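Local coordinates for flagellin (PDB 4CFI), which is the subunit that polymerises into the bacterial flagellar filament and is a target of the host immune response, at residues 197-200 with 201-204; 229-232 with 233-236. All blocks are in the same frame, centred on the assembly; numbering follows the deposited sequence. Where two conformers were deposited one is given.

Contact 1 of 2, residues 197-200 with 201-204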
loop_
_atom_site.group_PDB
_atom_site.type_symbol
_atom_site.label_atom_id
_atom_site.label_comp_id
_atom_site.label_asym_id
_atom_site.label_seq_id
_atom_site.Cartn_x
_atom_site.Cartn_y
_atom_site.Cartn_z
ATOM N N ALA A 197 -23.794 20.342 8.986
ATOM C CA ALA A 197 -24.170 19.035 8.439
ATOM C C ALA A 197 -23.254 18.638 7.275
ATOM O O ALA A 197 -22.843 17.491 7.169
ATOM C CB ALA A 197 -25.628 19.039 7.992
ATOM N N THR A 198 -22.906 19.598 6.429
ATOM C CA THR A 198 -22.048 19.318 5.292
ATOM C C THR A 198 -20.639 18.927 5.751
ATOM O O THR A 198 -20.048 17.986 5.214
ATOM C CB THR A 198 -21.988 20.521 4.331
ATOM O OG1 THR A 198 -23.284 20.740 3.753
ATOM C CG2 THR A 198 -20.967 20.279 3.212
ATOM N N ASP A 199 -20.099 19.631 6.742
ATOM C CA ASP A 199 -18.794 19.251 7.276
ATOM C C ASP A 199 -18.838 17.876 7.948
ATOM O O ASP A 199 -17.873 17.129 7.866
ATOM C CB ASP A 199 -18.265 20.272 8.282
ATOM C CG ASP A 199 -17.707 21.537 7.632
ATOM O OD1 ASP A 199 -17.400 21.525 6.437
ATOM O OD2 ASP A 199 -17.555 22.538 8.351
ATOM N N GLN A 200 -19.933 17.555 8.618
ATOM C CA GLN A 200 -20.078 16.240 9.238
ATOM C C GLN A 200 -20.057 15.146 8.161
ATOM O O GLN A 200 -19.351 14.136 8.301
ATOM C CB GLN A 200 -21.329 16.140 10.087
ATOM C CG GLN A 200 -21.279 17.040 11.316
ATOM C CD GLN A 200 -22.555 17.017 12.123
ATOM O OE1 GLN A 200 -23.322 16.044 12.089
ATOM N NE2 GLN A 200 -22.798 18.080 12.858
ATOM N N ALA A 201 -20.778 15.370 7.063
ATOM C CA ALA A 201 -20.797 14.429 5.940
ATOM C C ALA A 201 -19.419 14.329 5.283
ATOM O O ALA A 201 -18.981 13.235 4.883
ATOM C CB ALA A 201 -21.852 14.844 4.906
ATOM N N ASN A 202 -18.726 15.449 5.127
ATOM C CA ASN A 202 -17.397 15.416 4.541
ATOM C C ASN A 202 -16.451 14.567 5.388
ATOM O O ASN A 202 -15.641 13.802 4.860
ATOM C CB ASN A 202 -16.819 16.828 4.403
ATOM C CG ASN A 202 -17.498 17.662 3.325
ATOM O OD1 ASN A 202 -18.256 17.154 2.495
ATOM N ND2 ASN A 202 -17.209 18.961 3.331
ATOM N N ALA A 203 -16.540 14.706 6.710
ATOM C CA ALA A 203 -15.694 13.924 7.616
ATOM C C ALA A 203 -15.980 12.422 7.510
ATOM O O ALA A 203 -15.055 11.607 7.472
ATOM C CB ALA A 203 -15.870 14.408 9.048
ATOM N N THR A 204 -17.254 12.048 7.486
ATOM C CA THR A 204 -17.638 10.659 7.310
ATOM C C THR A 204 -17.055 10.089 6.021
ATOM O O THR A 204 -16.528 8.975 6.014
ATOM C CB THR A 204 -19.170 10.550 7.335
ATOM O OG1 THR A 204 -19.625 10.986 8.617
ATOM C CG2 THR A 204 -19.647 9.147 7.075
HETATM O O HOH W 1 -15.447 19.681 5.651
#
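One face of the Asn202 amide lies against Thr198 O, which stands almost directly above CG of Asn202, 3.2 Å away. The Asp199 carboxylate lies beyond the ND2 end of this amide, on the first turns of alpha helix 197-213. The two planes are turned 51° apart, so they do not stack. OD1 of Asp199 and ND2 of Asn202 stand 4.0 Å apart, and a water bridges them. It donates to Asp199 OD1 at 2.8 Å and accepts from Asn202 ND2 at 3.0 Å. The other carboxylate oxygen, OD2, forms a salt bridge with Lys116 of the strand 111-119, which ties the helix to the D2 sheet. The two oxygens of Asp199 therefore serve different partners, and this probably fixes the rotation of the carboxylate.

CG of Asn202 sits anti to its own carbonyl carbon (chi1 -71°), which lays the amide face on Thr198 O. That oxygen still accepts the regular i to i+4 bond from the backbone N of Asn202. In one of its two conformers, Thr198 runs alongside Asn202, its methyl CG2 4.0 Å from ND2 of Asn202.

Gln200 reaches back past the start of the helix, where its NE2 bonds to Leu195 O. Ala203 is the buried member, and its methyl touches Leu187 and Thr192. At the far end, Gln200 O takes two donors from one residue. The backbone N of Thr204 is 3.1 Å away, and the hydroxyl OG1 of Thr204 donates to the same Gln200 O from 3.2 Å, tilted 35° from the carbonyl plane.

Contact 2 of 2, residues 229-232 with 233-236; sequences GAYQ and AMVS
The hydroxyl OG of Ser236, a residue that meets Gln232 one turn back, is held by both Gln217 O and Gly103 N. The backbone N of this buried serine donates to Gln232 O at 2.9 Å, a nearly straight bond with an N-H...O angle of 165°. The backbone N of Ala233 reaches Gly229 O over the same length, and Met234 N bonds to Ala230 O at 3.0 Å. These are i to i+4 bonds of an alpha helix. The bond between Val235 N and Tyr231 O is weak, at 3.3 Å.

The main side-chain contact is a Met-aromatic pair one turn apart. Tyr231 and Met234 run side by side in the same direction. The sulfur SD of Met234 sits at the edge of the Tyr231 ring, 5.5 Å from the centroid and 82° off the ring normal. The ring atom it meets is CD1 of Tyr231, 4.1 Å from SD. CG of Met234 lies beside the backbone N and chi2 is near 168°, which carries SD out to the ring edge. This CG passes 3.4 Å from Ala230 O.

Val235 lies on another side of the helix, with CG2 against Tyr231 O at 3.7 Å. Tyr231 OH bonds to Gln227 NE2. Gln232 uses both ends of its amide, OE1 with Gln217 NE2 and NE2 with Ala212 O, and this fixes which way the buried amide is turned.

Residues 229-236 form an early part of helix 227-257, wedged between two others. On helix 2-31, Ala230 and Tyr231 touch Ser31, and Met234 touches Val28 and Ser31. On helix 197-213, Tyr231 meets Gln209 and Val213, and Val235 meets Val213.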
loop_
_atom_site.group_PDB
_atom_site.type_symbol
_atom_site.label_atom_id
_atom_site.label_comp_id
_atom_site.label_asym_id
_atom_site.label_seq_id
_atom_site.Cartn_x
_atom_site.Cartn_y
_atom_site.Cartn_z
ATOM N N GLY A 229 -9.867 4.873 -5.266
ATOM C CA GLY A 229 -9.217 3.769 -5.961
ATOM C C GLY A 229 -7.827 4.110 -6.449
ATOM O O GLY A 229 -6.931 3.276 -6.414
ATOM N N ALA A 230 -7.634 5.341 -6.901
ATOM C CA ALA A 230 -6.318 5.830 -7.298
ATOM C C ALA A 230 -5.337 5.867 -6.118
ATOM O O ALA A 230 -4.166 5.472 -6.243
ATOM C CB ALA A 230 -6.430 7.194 -7.966
ATOM N N TYR A 231 -5.809 6.364 -4.972
ATOM C CA TYR A 231 -4.986 6.354 -3.773
ATOM C C TYR A 231 -4.658 4.923 -3.321
ATOM O O TYR A 231 -3.512 4.650 -2.912
ATOM C CB TYR A 231 -5.657 7.125 -2.638
ATOM C CG TYR A 231 -5.801 8.631 -2.847
ATOM C CD1 TYR A 231 -4.943 9.352 -3.677
ATOM C CD2 TYR A 231 -6.779 9.343 -2.155
ATOM C CE1 TYR A 231 -5.085 10.724 -3.830
ATOM C CE2 TYR A 231 -6.923 10.722 -2.302
ATOM C CZ TYR A 231 -6.068 11.406 -3.128
ATOM O OH TYR A 231 -6.226 12.774 -3.284
ATOM N N GLN A 232 -5.634 4.015 -3.381
ATOM C CA GLN A 232 -5.356 2.613 -3.073
ATOM C C GLN A 232 -4.287 2.050 -4.008
ATOM O O GLN A 232 -3.414 1.302 -3.560
ATOM C CB GLN A 232 -6.625 1.781 -3.202
ATOM C CG GLN A 232 -7.624 1.984 -2.076
ATOM C CD GLN A 232 -8.930 1.259 -2.351
ATOM O OE1 GLN A 232 -9.554 1.482 -3.393
ATOM N NE2 GLN A 232 -9.361 0.401 -1.429
ATOM N N ALA A 233 -4.350 2.423 -5.291
ATOM C CA ALA A 233 -3.368 1.938 -6.270
ATOM C C ALA A 233 -1.960 2.429 -5.964
ATOM O O ALA A 233 -0.997 1.683 -6.138
ATOM C CB ALA A 233 -3.766 2.319 -7.688
ATOM N N MET A 234 -1.826 3.668 -5.511
ATOM C CA MET A 234 -0.508 4.186 -5.169
ATOM C C MET A 234 0.145 3.354 -4.052
ATOM O O MET A 234 1.319 2.998 -4.150
ATOM C CB MET A 234 -0.603 5.641 -4.752
ATOM C CG MET A 234 -0.919 6.555 -5.920
ATOM S SD MET A 234 -1.381 8.210 -5.405
ATOM C CE MET A 234 -1.617 8.990 -6.983
ATOM N N VAL A 235 -0.619 3.056 -3.000
ATOM C CA VAL A 235 -0.128 2.233 -1.891
ATOM C C VAL A 235 0.172 0.824 -2.372
ATOM O O VAL A 235 1.224 0.268 -2.065
ATOM C CB VAL A 235 -1.182 2.123 -0.749
ATOM C CG1 VAL A 235 -0.789 1.071 0.295
ATOM C CG2 VAL A 235 -1.441 3.480 -0.120
ATOM N N SER A 236 -0.756 0.237 -3.111
ATOM C CA SER A 236 -0.587 -1.125 -3.592
ATOM C C SER A 236 0.650 -1.266 -4.457
ATOM O O SER A 236 1.397 -2.245 -4.312
ATOM C CB SER A 236 -1.823 -1.564 -4.371
ATOM O OG SER A 236 -1.776 -2.950 -4.691
#

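How the contacts relate
From the N terminus, the chain first builds helix 2-31, which later covers part of contact 2. After helix 37-60 and two hairpins it forms the sheet 111-119, 135-142, 148-152, to which contact 1 is joined. Contact 1 opens helix 197-213, and contact 2 follows early in helix 227-257. Each is a local contact within one helix, so neither closes a loop. They lie in series and neither nest nor cross. Their centres are 23 Å apart and their nearest atoms about 12 Å. The far end of helix 197-213 nevertheless packs on contact 2. That helix thus links the D2 end, where contact 1 is at the surface, to helices 2-31 and 227-257 around buried contact 2.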